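Local coordinates for glucose-6-phosphate isomerase (Chlamydia trachomatis D/UW-3/CX, PDB 6OTU), which catalyses the reversible isomerisation of glucose-6-phosphate to fructose-6-phosphate, at residues G158-G163 with V207-S212; F182-S185 with D190-A193; K132-R137 with T273-G278; S150-I155 with L281-G286; A220-F225 with S254-V259. All blocks are in the same frame, centred on the assembly; numbering follows the deposited sequence.

Contact 1: G158-G163 with V207-S212; sequences GGSELG and VVVSKS. With G6Q (glucose-6-phosphate), chain E.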
# COMPACT_ATOMS: atom_id res chain seq x y z
N GLY A 158 -12.62 -7.96 1.86
CA GLY A 158 -12.91 -7.19 0.66
C GLY A 158 -13.76 -5.97 0.97
O GLY A 158 -13.48 -5.22 1.91
N GLY A 159 -14.83 -5.78 0.19
CA GLY A 159 -15.75 -4.67 0.44
C GLY A 159 -16.38 -4.69 1.83
O GLY A 159 -16.80 -3.64 2.33
N SER A 160 -16.45 -5.86 2.46
CA SER A 160 -16.99 -5.97 3.81
C SER A 160 -16.02 -5.54 4.91
O SER A 160 -16.44 -5.47 6.07
CB SER A 160 -17.47 -7.40 4.10
OG SER A 160 -18.57 -7.76 3.27
N GLU A 161 -14.76 -5.23 4.58
CA GLU A 161 -13.79 -4.78 5.57
C GLU A 161 -13.17 -3.43 5.26
O GLU A 161 -13.10 -2.57 6.15
CB GLU A 161 -12.66 -5.81 5.73
CG GLU A 161 -11.59 -5.36 6.73
CD GLU A 161 -10.17 -5.75 6.34
OE1 GLU A 161 -9.90 -5.92 5.13
OE2 GLU A 161 -9.32 -5.87 7.24
N LEU A 162 -12.70 -3.21 4.02
CA LEU A 162 -11.74 -2.14 3.76
C LEU A 162 -12.38 -0.76 3.92
O LEU A 162 -11.77 0.13 4.53
CB LEU A 162 -11.14 -2.30 2.37
CG LEU A 162 -9.94 -3.23 2.26
CD1 LEU A 162 -9.07 -2.83 1.10
CD2 LEU A 162 -9.17 -3.19 3.55
N GLY A 163 -13.59 -0.57 3.40
CA GLY A 163 -14.30 0.67 3.53
C GLY A 163 -14.61 1.03 4.98
O GLY A 163 -14.25 2.11 5.46
N VAL A 207 -19.21 -9.01 14.83
CA VAL A 207 -20.07 -8.60 13.73
C VAL A 207 -19.58 -9.29 12.47
O VAL A 207 -18.53 -8.94 11.92
CB VAL A 207 -20.09 -7.07 13.56
CG1 VAL A 207 -21.11 -6.65 12.49
CG2 VAL A 207 -20.43 -6.40 14.89
N VAL A 208 -20.33 -10.29 12.02
CA VAL A 208 -20.00 -11.02 10.80
C VAL A 208 -20.67 -10.31 9.62
O VAL A 208 -21.91 -10.23 9.55
CB VAL A 208 -20.44 -12.49 10.88
CG1 VAL A 208 -19.73 -13.31 9.82
CG2 VAL A 208 -20.17 -13.04 12.27
N VAL A 209 -19.86 -9.79 8.71
CA VAL A 209 -20.33 -8.96 7.62
C VAL A 209 -20.02 -9.70 6.33
O VAL A 209 -18.85 -9.89 5.97
CB VAL A 209 -19.69 -7.56 7.63
CG1 VAL A 209 -20.19 -6.73 6.47
CG2 VAL A 209 -19.94 -6.86 8.97
N SER A 210 -21.07 -10.14 5.62
CA SER A 210 -20.88 -10.83 4.35
C SER A 210 -22.15 -10.67 3.54
O SER A 210 -23.20 -11.19 3.94
CB SER A 210 -20.56 -12.31 4.58
OG SER A 210 -20.85 -13.08 3.42
N LYS A 211 -22.07 -9.94 2.42
CA LYS A 211 -23.25 -9.68 1.60
C LYS A 211 -23.88 -10.99 1.13
O LYS A 211 -25.06 -11.26 1.41
CB LYS A 211 -22.88 -8.79 0.40
CG LYS A 211 -24.02 -8.55 -0.60
CD LYS A 211 -23.69 -7.47 -1.64
CE LYS A 211 -24.70 -7.46 -2.78
NZ LYS A 211 -24.36 -6.49 -3.86
N SER A 212 -23.10 -11.83 0.44
CA SER A 212 -23.63 -13.12 -0.02
C SER A 212 -24.05 -14.02 1.12
O SER A 212 -24.99 -14.81 0.97
CB SER A 212 -22.58 -13.84 -0.86
OG SER A 212 -21.42 -14.13 -0.09
C1 G6Q E . -16.85 -6.02 -3.51
C2 G6Q E . -16.34 -7.39 -3.95
C3 G6Q E . -15.65 -8.17 -2.85
C4 G6Q E . -16.60 -8.68 -1.75
C5 G6Q E . -15.93 -9.74 -0.88
C6 G6Q E . -16.77 -10.12 0.32
O1 G6Q E . -17.52 -5.38 -4.25
O2 G6Q E . -17.39 -8.17 -4.50
O3 G6Q E . -14.63 -7.37 -2.25
O4 G6Q E . -17.02 -7.60 -0.93
O5 G6Q E . -15.63 -10.89 -1.68
O6 G6Q E . -18.06 -10.57 -0.18
P G6Q E . -19.26 -10.85 0.87
O1P G6Q E . -19.58 -9.52 1.53
O2P G6Q E . -20.40 -11.36 -0.01
O3P G6Q E . -18.76 -11.89 1.85

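Contact 2: F182-S185 with D190-A193; sequences FFVS and DNAA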
# COMPACT_ATOMS: atom_id res chain seq x y z
N PHE A 182 -11.50 -4.34 16.10
CA PHE A 182 -10.61 -5.22 15.36
C PHE A 182 -11.29 -5.68 14.08
O PHE A 182 -12.53 -5.72 13.98
CB PHE A 182 -10.20 -6.45 16.19
CG PHE A 182 -9.50 -6.10 17.47
CD1 PHE A 182 -10.23 -5.87 18.63
CD2 PHE A 182 -8.12 -5.99 17.52
CE1 PHE A 182 -9.59 -5.52 19.81
CE2 PHE A 182 -7.47 -5.65 18.70
CZ PHE A 182 -8.20 -5.42 19.84
N PHE A 183 -10.47 -6.03 13.09
CA PHE A 183 -10.95 -6.58 11.83
C PHE A 183 -10.26 -7.91 11.58
O PHE A 183 -9.03 -7.97 11.56
CB PHE A 183 -10.71 -5.63 10.66
CG PHE A 183 -11.37 -4.30 10.83
CD1 PHE A 183 -10.75 -3.30 11.56
CD2 PHE A 183 -12.62 -4.06 10.29
CE1 PHE A 183 -11.37 -2.07 11.73
CE2 PHE A 183 -13.24 -2.83 10.45
CZ PHE A 183 -12.61 -1.83 11.17
N VAL A 184 -11.05 -8.96 11.40
CA VAL A 184 -10.56 -10.28 11.04
C VAL A 184 -11.07 -10.57 9.63
O VAL A 184 -12.28 -10.64 9.40
CB VAL A 184 -11.02 -11.35 12.05
CG1 VAL A 184 -10.64 -12.76 11.60
CG2 VAL A 184 -10.45 -11.05 13.42
N SER A 185 -10.15 -10.73 8.69
CA SER A 185 -10.52 -10.79 7.28
C SER A 185 -9.91 -11.99 6.57
O SER A 185 -10.62 -12.79 5.97
CB SER A 185 -10.12 -9.48 6.59
OG SER A 185 -8.74 -9.18 6.83
N ASP A 190 -3.75 -16.86 11.34
CA ASP A 190 -2.96 -15.99 12.20
C ASP A 190 -3.67 -14.66 12.40
O ASP A 190 -3.52 -14.03 13.46
CB ASP A 190 -1.56 -15.80 11.61
CG ASP A 190 -0.65 -16.98 11.89
OD1 ASP A 190 -0.94 -17.74 12.84
OD2 ASP A 190 0.35 -17.15 11.17
N ASN A 191 -4.48 -14.24 11.43
CA ASN A 191 -5.31 -13.05 11.59
C ASN A 191 -6.29 -13.21 12.75
O ASN A 191 -6.37 -12.35 13.63
CB ASN A 191 -6.05 -12.75 10.28
CG ASN A 191 -6.69 -11.36 10.25
OD1 ASN A 191 -7.31 -10.98 9.26
ND2 ASN A 191 -6.54 -10.60 11.35
N ALA A 192 -7.03 -14.33 12.78
CA ALA A 192 -7.94 -14.57 13.90
C ALA A 192 -7.17 -14.71 15.21
O ALA A 192 -7.60 -14.20 16.25
CB ALA A 192 -8.79 -15.81 13.65
N ALA A 193 -6.04 -15.39 15.18
CA ALA A 193 -5.29 -15.63 16.41
C ALA A 193 -4.79 -14.33 17.02
O ALA A 193 -4.87 -14.14 18.25
CB ALA A 193 -4.14 -16.60 16.13

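Contact 3: K132-R137 with T273-G278; sequences KEEALR and TSMVGG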
# COMPACT_ATOMS: atom_id res chain seq x y z
N LYS A 132 -33.36 3.79 5.88
CA LYS A 132 -33.85 4.54 7.03
C LYS A 132 -34.39 3.61 8.11
O LYS A 132 -34.11 3.79 9.30
CB LYS A 132 -34.91 5.55 6.60
CG LYS A 132 -35.41 6.38 7.75
CD LYS A 132 -36.20 7.58 7.28
CE LYS A 132 -36.41 8.55 8.44
NZ LYS A 132 -37.30 9.72 8.11
N GLU A 133 -35.14 2.58 7.70
CA GLU A 133 -35.62 1.60 8.67
C GLU A 133 -34.46 0.86 9.34
O GLU A 133 -34.54 0.54 10.53
CB GLU A 133 -36.56 0.61 8.00
CG GLU A 133 -37.82 1.23 7.42
CD GLU A 133 -38.56 0.26 6.52
OE1 GLU A 133 -39.38 0.72 5.69
OE2 GLU A 133 -38.33 -0.96 6.63
N GLU A 134 -33.40 0.56 8.59
CA GLU A 134 -32.24 -0.12 9.19
C GLU A 134 -31.54 0.78 10.20
O GLU A 134 -31.17 0.33 11.29
CB GLU A 134 -31.25 -0.55 8.10
CG GLU A 134 -31.73 -1.72 7.24
CD GLU A 134 -32.06 -2.97 8.06
OE1 GLU A 134 -31.17 -3.45 8.80
OE2 GLU A 134 -33.20 -3.47 7.96
N ALA A 135 -31.35 2.06 9.84
CA ALA A 135 -30.65 3.00 10.71
C ALA A 135 -31.39 3.20 12.04
O ALA A 135 -30.76 3.27 13.10
CB ALA A 135 -30.48 4.33 9.99
N LEU A 136 -32.72 3.29 12.01
CA LEU A 136 -33.41 3.43 13.28
C LEU A 136 -33.33 2.14 14.08
O LEU A 136 -33.29 2.17 15.32
CB LEU A 136 -34.87 3.86 13.06
CG LEU A 136 -35.02 5.09 12.16
CD1 LEU A 136 -36.33 5.04 11.39
CD2 LEU A 136 -34.85 6.41 12.92
N ARG A 137 -33.28 0.99 13.40
CA ARG A 137 -33.01 -0.24 14.13
C ARG A 137 -31.60 -0.22 14.70
O ARG A 137 -31.38 -0.76 15.79
CB ARG A 137 -33.22 -1.45 13.22
CG ARG A 137 -34.69 -1.66 12.86
CD ARG A 137 -34.88 -2.86 11.97
NE ARG A 137 -34.30 -4.05 12.58
CZ ARG A 137 -33.29 -4.74 12.07
NH1 ARG A 137 -32.83 -5.80 12.71
NH2 ARG A 137 -32.75 -4.38 10.91
N THR A 273 -21.35 3.08 3.54
CA THR A 273 -22.46 3.88 4.07
C THR A 273 -23.71 3.06 4.38
O THR A 273 -24.70 3.63 4.87
CB THR A 273 -22.86 5.00 3.10
OG1 THR A 273 -23.31 4.41 1.87
CG2 THR A 273 -21.72 5.96 2.85
N SER A 274 -23.71 1.76 4.09
CA SER A 274 -24.80 0.89 4.47
C SER A 274 -24.52 0.36 5.88
O SER A 274 -23.62 0.83 6.57
CB SER A 274 -24.97 -0.25 3.46
OG SER A 274 -23.92 -1.19 3.55
N MET A 275 -25.28 -0.65 6.31
CA MET A 275 -25.00 -1.25 7.61
C MET A 275 -23.65 -1.97 7.65
O MET A 275 -23.19 -2.31 8.75
CB MET A 275 -26.13 -2.20 7.99
CG MET A 275 -27.50 -1.53 8.11
SD MET A 275 -27.54 -0.11 9.24
CE MET A 275 -26.91 -0.87 10.71
N VAL A 276 -23.01 -2.21 6.50
CA VAL A 276 -21.66 -2.76 6.47
C VAL A 276 -20.71 -1.88 7.28
O VAL A 276 -19.88 -2.38 8.06
CB VAL A 276 -21.18 -2.92 5.02
CG1 VAL A 276 -19.68 -3.28 4.98
CG2 VAL A 276 -22.01 -3.95 4.30
N GLY A 277 -20.81 -0.56 7.10
CA GLY A 277 -20.09 0.39 7.94
C GLY A 277 -20.89 0.86 9.15
O GLY A 277 -20.31 1.27 10.16
N GLY A 278 -22.22 0.81 9.06
CA GLY A 278 -23.04 1.43 10.09
C GLY A 278 -22.86 0.82 11.47
O GLY A 278 -22.81 1.53 12.48

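Contact 4: S150-I155 with L281-G286; sequences STLVQI and LGFAFG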
# COMPACT_ATOMS: atom_id res chain seq x y z
N SER A 150 -17.36 -3.63 25.31
CA SER A 150 -16.23 -2.74 25.13
C SER A 150 -15.50 -2.96 23.81
O SER A 150 -14.71 -2.10 23.41
CB SER A 150 -15.25 -2.93 26.29
OG SER A 150 -14.80 -4.27 26.30
N THR A 151 -15.77 -4.06 23.12
CA THR A 151 -14.94 -4.57 22.04
C THR A 151 -15.81 -5.05 20.88
O THR A 151 -16.74 -5.83 21.10
CB THR A 151 -14.08 -5.73 22.56
OG1 THR A 151 -13.31 -5.27 23.67
CG2 THR A 151 -13.17 -6.27 21.48
N LEU A 152 -15.48 -4.62 19.67
CA LEU A 152 -16.17 -5.09 18.47
C LEU A 152 -15.16 -5.70 17.51
O LEU A 152 -14.10 -5.11 17.26
CB LEU A 152 -16.95 -3.95 17.78
CG LEU A 152 -17.86 -4.36 16.62
CD1 LEU A 152 -19.10 -3.52 16.58
CD2 LEU A 152 -17.15 -4.31 15.26
N VAL A 153 -15.49 -6.87 16.96
CA VAL A 153 -14.64 -7.58 16.00
C VAL A 153 -15.42 -7.75 14.70
O VAL A 153 -16.41 -8.49 14.66
CB VAL A 153 -14.17 -8.94 16.52
CG1 VAL A 153 -13.37 -9.67 15.44
CG2 VAL A 153 -13.35 -8.76 17.80
N GLN A 154 -14.99 -7.08 13.64
CA GLN A 154 -15.65 -7.23 12.35
C GLN A 154 -14.98 -8.36 11.58
O GLN A 154 -13.79 -8.28 11.27
CB GLN A 154 -15.59 -5.93 11.55
CG GLN A 154 -16.30 -6.02 10.21
CD GLN A 154 -17.16 -4.80 9.90
OE1 GLN A 154 -17.78 -4.20 10.80
NE2 GLN A 154 -17.21 -4.43 8.63
N ILE A 155 -15.75 -9.41 11.31
CA ILE A 155 -15.33 -10.52 10.47
C ILE A 155 -15.89 -10.28 9.08
O ILE A 155 -17.11 -10.19 8.90
CB ILE A 155 -15.81 -11.87 11.04
CG1 ILE A 155 -15.18 -12.14 12.42
CG2 ILE A 155 -15.51 -13.00 10.07
CD1 ILE A 155 -15.59 -13.46 13.05
N LEU A 281 -19.06 1.52 12.86
CA LEU A 281 -18.93 2.96 13.10
C LEU A 281 -19.87 3.41 14.21
O LEU A 281 -19.47 4.14 15.11
CB LEU A 281 -19.19 3.74 11.82
CG LEU A 281 -18.22 3.49 10.65
CD1 LEU A 281 -18.69 4.23 9.40
CD2 LEU A 281 -16.80 3.87 11.00
N GLY A 282 -21.13 2.97 14.15
CA GLY A 282 -22.07 3.34 15.19
C GLY A 282 -21.65 2.89 16.58
O GLY A 282 -21.79 3.63 17.55
N PHE A 283 -21.11 1.67 16.69
CA PHE A 283 -20.66 1.18 17.99
C PHE A 283 -19.45 1.96 18.49
O PHE A 283 -19.38 2.32 19.67
CB PHE A 283 -20.34 -0.32 17.88
CG PHE A 283 -19.79 -0.92 19.14
CD1 PHE A 283 -20.63 -1.41 20.13
CD2 PHE A 283 -18.42 -1.02 19.33
CE1 PHE A 283 -20.12 -1.98 21.29
CE2 PHE A 283 -17.90 -1.59 20.49
CZ PHE A 283 -18.75 -2.07 21.47
N ALA A 284 -18.48 2.21 17.61
CA ALA A 284 -17.28 2.93 18.01
C ALA A 284 -17.63 4.32 18.51
O ALA A 284 -17.28 4.70 19.64
CB ALA A 284 -16.29 3.02 16.84
N PHE A 285 -18.34 5.10 17.70
CA PHE A 285 -18.47 6.53 17.92
C PHE A 285 -19.88 6.99 18.24
O PHE A 285 -20.08 8.20 18.42
CB PHE A 285 -17.95 7.28 16.68
CG PHE A 285 -16.67 6.71 16.13
CD1 PHE A 285 -15.51 6.74 16.88
CD2 PHE A 285 -16.62 6.16 14.86
CE1 PHE A 285 -14.33 6.22 16.38
CE2 PHE A 285 -15.44 5.65 14.35
CZ PHE A 285 -14.29 5.68 15.12
N GLY A 286 -20.85 6.08 18.33
CA GLY A 286 -22.24 6.47 18.59
C GLY A 286 -23.01 6.78 17.32
O GLY A 286 -22.45 7.17 16.29

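Contact 5: A220-F225 with S254-V259; sequences ANEELF and SRYLEV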
# COMPACT_ATOMS: atom_id res chain seq x y z
N ALA A 220 -15.20 -19.30 7.60
CA ALA A 220 -14.17 -19.98 8.39
C ALA A 220 -13.86 -19.17 9.64
O ALA A 220 -13.68 -19.75 10.72
CB ALA A 220 -12.92 -20.21 7.55
N ASN A 221 -13.81 -17.85 9.53
CA ASN A 221 -13.45 -17.04 10.69
C ASN A 221 -14.55 -17.05 11.74
O ASN A 221 -14.27 -17.22 12.94
CB ASN A 221 -13.09 -15.63 10.25
CG ASN A 221 -11.67 -15.53 9.75
OD1 ASN A 221 -10.75 -16.02 10.40
ND2 ASN A 221 -11.48 -14.91 8.60
N GLU A 222 -15.81 -16.89 11.32
CA GLU A 222 -16.93 -16.98 12.26
C GLU A 222 -16.90 -18.30 13.02
O GLU A 222 -17.08 -18.32 14.25
CB GLU A 222 -18.27 -16.81 11.54
CG GLU A 222 -19.46 -17.12 12.46
CD GLU A 222 -20.84 -16.96 11.81
OE1 GLU A 222 -20.95 -16.76 10.58
OE2 GLU A 222 -21.84 -17.02 12.56
N GLU A 223 -16.66 -19.41 12.32
CA GLU A 223 -16.59 -20.70 12.99
C GLU A 223 -15.44 -20.74 13.99
O GLU A 223 -15.61 -21.25 15.10
CB GLU A 223 -16.48 -21.83 11.96
CG GLU A 223 -16.42 -23.23 12.55
CD GLU A 223 -17.64 -23.59 13.39
OE1 GLU A 223 -18.72 -23.01 13.15
OE2 GLU A 223 -17.51 -24.46 14.29
N LEU A 224 -14.29 -20.16 13.64
CA LEU A 224 -13.18 -20.07 14.58
C LEU A 224 -13.57 -19.30 15.84
O LEU A 224 -13.15 -19.65 16.95
CB LEU A 224 -11.97 -19.39 13.93
CG LEU A 224 -10.87 -20.29 13.37
CD1 LEU A 224 -9.75 -19.42 12.85
CD2 LEU A 224 -10.35 -21.25 14.42
N PHE A 225 -14.36 -18.24 15.69
CA PHE A 225 -14.74 -17.47 16.87
C PHE A 225 -15.82 -18.17 17.68
O PHE A 225 -15.78 -18.15 18.91
CB PHE A 225 -15.18 -16.07 16.45
CG PHE A 225 -14.06 -15.07 16.41
CD1 PHE A 225 -13.07 -15.14 15.43
CD2 PHE A 225 -13.98 -14.05 17.36
CE1 PHE A 225 -12.02 -14.22 15.40
CE2 PHE A 225 -12.92 -13.13 17.33
CZ PHE A 225 -11.94 -13.22 16.34
N SER A 254 -32.34 -16.67 14.33
CA SER A 254 -32.13 -17.74 15.29
C SER A 254 -30.66 -18.07 15.49
O SER A 254 -30.32 -18.81 16.42
CB SER A 254 -32.89 -19.00 14.85
OG SER A 254 -32.07 -19.85 14.06
N ARG A 255 -29.78 -17.56 14.64
CA ARG A 255 -28.36 -17.80 14.77
C ARG A 255 -27.59 -16.55 15.22
O ARG A 255 -26.45 -16.67 15.67
CB ARG A 255 -27.81 -18.32 13.42
CG ARG A 255 -26.33 -18.70 13.38
CD ARG A 255 -25.89 -19.16 11.98
NE ARG A 255 -24.44 -19.34 11.92
CZ ARG A 255 -23.81 -20.46 12.27
NH1 ARG A 255 -24.50 -21.51 12.71
NH2 ARG A 255 -22.49 -20.53 12.19
N TYR A 256 -28.22 -15.38 15.18
CA TYR A 256 -27.57 -14.12 15.53
C TYR A 256 -28.41 -13.32 16.52
O TYR A 256 -29.64 -13.31 16.46
CB TYR A 256 -27.29 -13.30 14.28
CG TYR A 256 -26.36 -14.01 13.32
CD1 TYR A 256 -24.98 -13.98 13.50
CD2 TYR A 256 -26.87 -14.73 12.24
CE1 TYR A 256 -24.14 -14.64 12.64
CE2 TYR A 256 -26.03 -15.39 11.37
CZ TYR A 256 -24.66 -15.35 11.58
OH TYR A 256 -23.82 -16.00 10.72
N LEU A 257 -27.72 -12.64 17.44
CA LEU A 257 -28.38 -11.72 18.36
C LEU A 257 -29.19 -10.67 17.61
O LEU A 257 -30.28 -10.29 18.03
CB LEU A 257 -27.33 -11.06 19.27
CG LEU A 257 -27.76 -9.77 19.98
CD1 LEU A 257 -28.65 -10.04 21.19
CD2 LEU A 257 -26.54 -8.94 20.37
N GLU A 258 -28.65 -10.19 16.49
CA GLU A 258 -29.37 -9.26 15.63
C GLU A 258 -28.84 -9.46 14.21
O GLU A 258 -27.75 -9.99 14.01
CB GLU A 258 -29.19 -7.80 16.08
CG GLU A 258 -30.04 -6.75 15.34
CD GLU A 258 -31.53 -7.06 15.32
OE1 GLU A 258 -31.96 -7.91 14.52
OE2 GLU A 258 -32.29 -6.44 16.10
N VAL A 259 -29.65 -9.04 13.24
CA VAL A 259 -29.31 -9.18 11.83
C VAL A 259 -29.67 -7.87 11.14
O VAL A 259 -30.81 -7.42 11.22
CB VAL A 259 -30.05 -10.35 11.16
CG1 VAL A 259 -29.83 -10.32 9.64
CG2 VAL A 259 -29.63 -11.70 11.78

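Contact 1: G158-G163 with V207-S212
S160 and V209 bury the most surface where the loop at 158-163 passes strand 204-209, their CA atoms 5.9 Å apart. The touch is made low on the serine: S160 CB lies 3.4 Å from the backbone O of V209 and 3.7 Å from V209 CG1, the methyl that stands anti to the valine's own backbone N. No hydrogen bond runs directly between the segments; they meet instead on the phosphate of glucose-6-phosphate. With OG anti to its carbonyl carbon (chi1 -65°), S160 also turns its hydroxyl to phosphate O1P, 2.7 Å away. K211 N, from the facing segment, donates to the same O1P at 2.7 Å, with an N-H...O angle of 159°. S212 grips O2P with two donors, its OG and its backbone N, the latter at 2.8 Å and nearly straight (172°). S210 OG takes O3P at 2.9 Å, and G159 N binds sugar O3 at 2.9 Å but O4 only weakly. The extended K211 side chain leads elsewhere, its NZ bonding to the carbonyls of D264 and I266. Within these segments, then, the phosphate charge is answered by serine hydroxyls and backbone N-H groups, two donors each on O1P and O2P, and not by the ammonium of K211. This is consistent with the sugar-phosphate sites of SIS domains, where recognition rests largely on directional hydrogen bonds.

Contact 2: F182-S185 with D190-A193
Strand 180-184 and helix 189-196 approach most closely at V184 and A192, whose CA atoms are 5.8 Å apart, a separation small enough for short side chains to bridge. N191 supplies the polar link. Its CG stands anti to its backbone N (chi1 -167°), which sends the amide across to the strand end, where OD1 accepts from S185 N at 2.9 Å. The N-H...O angle of 174° makes this bond nearly straight at the hydrogen, although the donor sits above the amide carbonyl plane, 46° out of it. N186 N donates to the same OD1, so a single side-chain oxygen receives two successive backbone N-H groups just past the last strand residue. A third approach, S185 OG to N191 OD1 at 3.3 Å, is weak and unsettled; the firmer partner of that hydroxyl is N383 ND2 of the second subunit. The amide also lies alongside the strand backbone, with N191 OD1 3.8 Å from V184 CA. Next to it the contact is apolar: V184 CG1 meets A192 at CA (4.0 Å) and CB (4.1 Å). The D190 carboxylate accepts from Q410 N and R411 N of the second subunit. Beyond the pair, V184 and A192 both touch N221 of helix 216-231, and V184 also packs on V195, one turn further along helix 189-196. Strand 180-184 pairs with strand 151-155 and is an outermost strand of the parallel sheet within this chain.

Contact 3: K132-R137 with T273-G278
E134 and M275 meet through their aliphatic parts: E134 CB lies 3.9 Å from M275 CG and equally 3.9 Å from M275 SD. The two side chains cross obliquely, so the thioether lies over the base of the glutamate. A bend at chi2 (-54°) brings M275 SD there, and the sulfur also comes within 4.4 Å of A135 N. E134 bends at chi2 as well (-58°), which turns its carboxylate away from the sulfur and towards R137, one turn along the same helix. There E134 OE1 forms a salt bridge to R137 NH2 at 2.8 Å, the carboxylate carbon lying in plane at the edge of the guanidinium. The same OE1 accepts from H261 N of strand 258-262. This buried carboxylate is therefore bound on one oxygen by an arginine and a backbone N-H, which would favour its ionised form. R137 NH1 extends the network to V259 O and E258 OE1. On the other segment, S274 is the N-cap of helix 275-285: its OG accepts from V276 N at 3.3 Å, a capping bond at the start of the turn that carries M275, and also pairs with S271 O. Helices 122-148 and 275-285 both pack on F260 of strand 258-262, which touches E134, R137 and M275, consistent with a helical layer on one face of the parallel sheet in the alpha-beta-alpha sandwich of the SIS fold.

Contact 4: S150-I155 with L281-G286
L152 and F283 lie antiparallel, each side chain running alongside the other towards the opposite backbone. Near the strand backbone, L152 CB is 3.6 Å from F283 CD2 and 3.7 Å from CE2, an approach oblique to the ring. At the far end of the leucine the pairing reverses, L152 CD1 coming within 3.7 Å of both F283 CB and CG at the base of the phenylalanine. This head-to-tail overlap spans a CA separation of 7.7 Å. F283 reaches across with CG anti to its backbone N (chi1 176°), which directs the ring at the sheet. Helix 275-285 lies on one face of the five-stranded parallel sheet, in which strand 151-155 is flanked by 180-184 and 204-209, the alpha/beta arrangement of the SIS fold. The ring extends past L152 towards the start of the strand, where T151 N, 3.9 Å from F283 CZ, and S150 C lie at its edge, near its plane. I181 of strand 180-184 touches both L152 and F283, and V207 of strand 204-209 packs on L152 as well. The backbone O of F283 accepts from R146 NH1 of helix 122-148.

Contact 5: A220-F225 with S254-V259
A polar cluster joins helix 216-231 to the turn that leads into strand 258-262, an outermost strand of the parallel sheet, with the E222 carboxylate at its centre. The backbones are well apart, E222 CA and Y256 CA being separated by 11.5 Å, so long side chains from opposite directions make the contact. E222 runs fully extended, its CG anti to the backbone N (chi1 170°), and presents both oxygens to the tyrosine: Y256 OH lies 2.9 Å from E222 OE2 and 3.0 Å from E222 OE1. Both approaches are weak as hydrogen bonds. Carboxylate and ring planes are turned 44° apart. R255 adds a salt bridge, with its NE 3.5 Å from E222 OE2, and here the planes are steeper still, at 61°, so this is not a coplanar bidentate pair. The arginine stem is placed over the tyrosine, R255 CG standing 3.9 Å above one ring face and offset towards the rim. R226 is the strongest partner of the carboxylate; its NH2 binds both E222 OE2 and R255 O, tying helix to turn a second time. Around the cluster, Y256 packs on F240 and A242 of strand 240-245, E222 touches V208 of strand 204-209, and F225 on the same helix reaches V153 and I155 of strand 151-155.

How the contacts relate
Contacts 1, 2, 4 and 5 reach one parallel sheet: V209 N bonds to I155 O and V184 N to Q154 O, each at 2.8 Å, so strand 151-155 of contact 4 stands between the strands of contacts 1 and 2. Contacts 3 and 4 share helix 275-285 on one sheet face, whereas the helices of contacts 2 and 5 meet at A192 and L224 on the other. Contact 3 joins contact 5 through R137 NH1 and E258 OE1, 2.9 Å apart. Contact 1 alone holds pocket residues. The nearest side-chain atoms of S185, E222 and M275 lie about 9, 10 and 12 Å from glucose-6-phosphate.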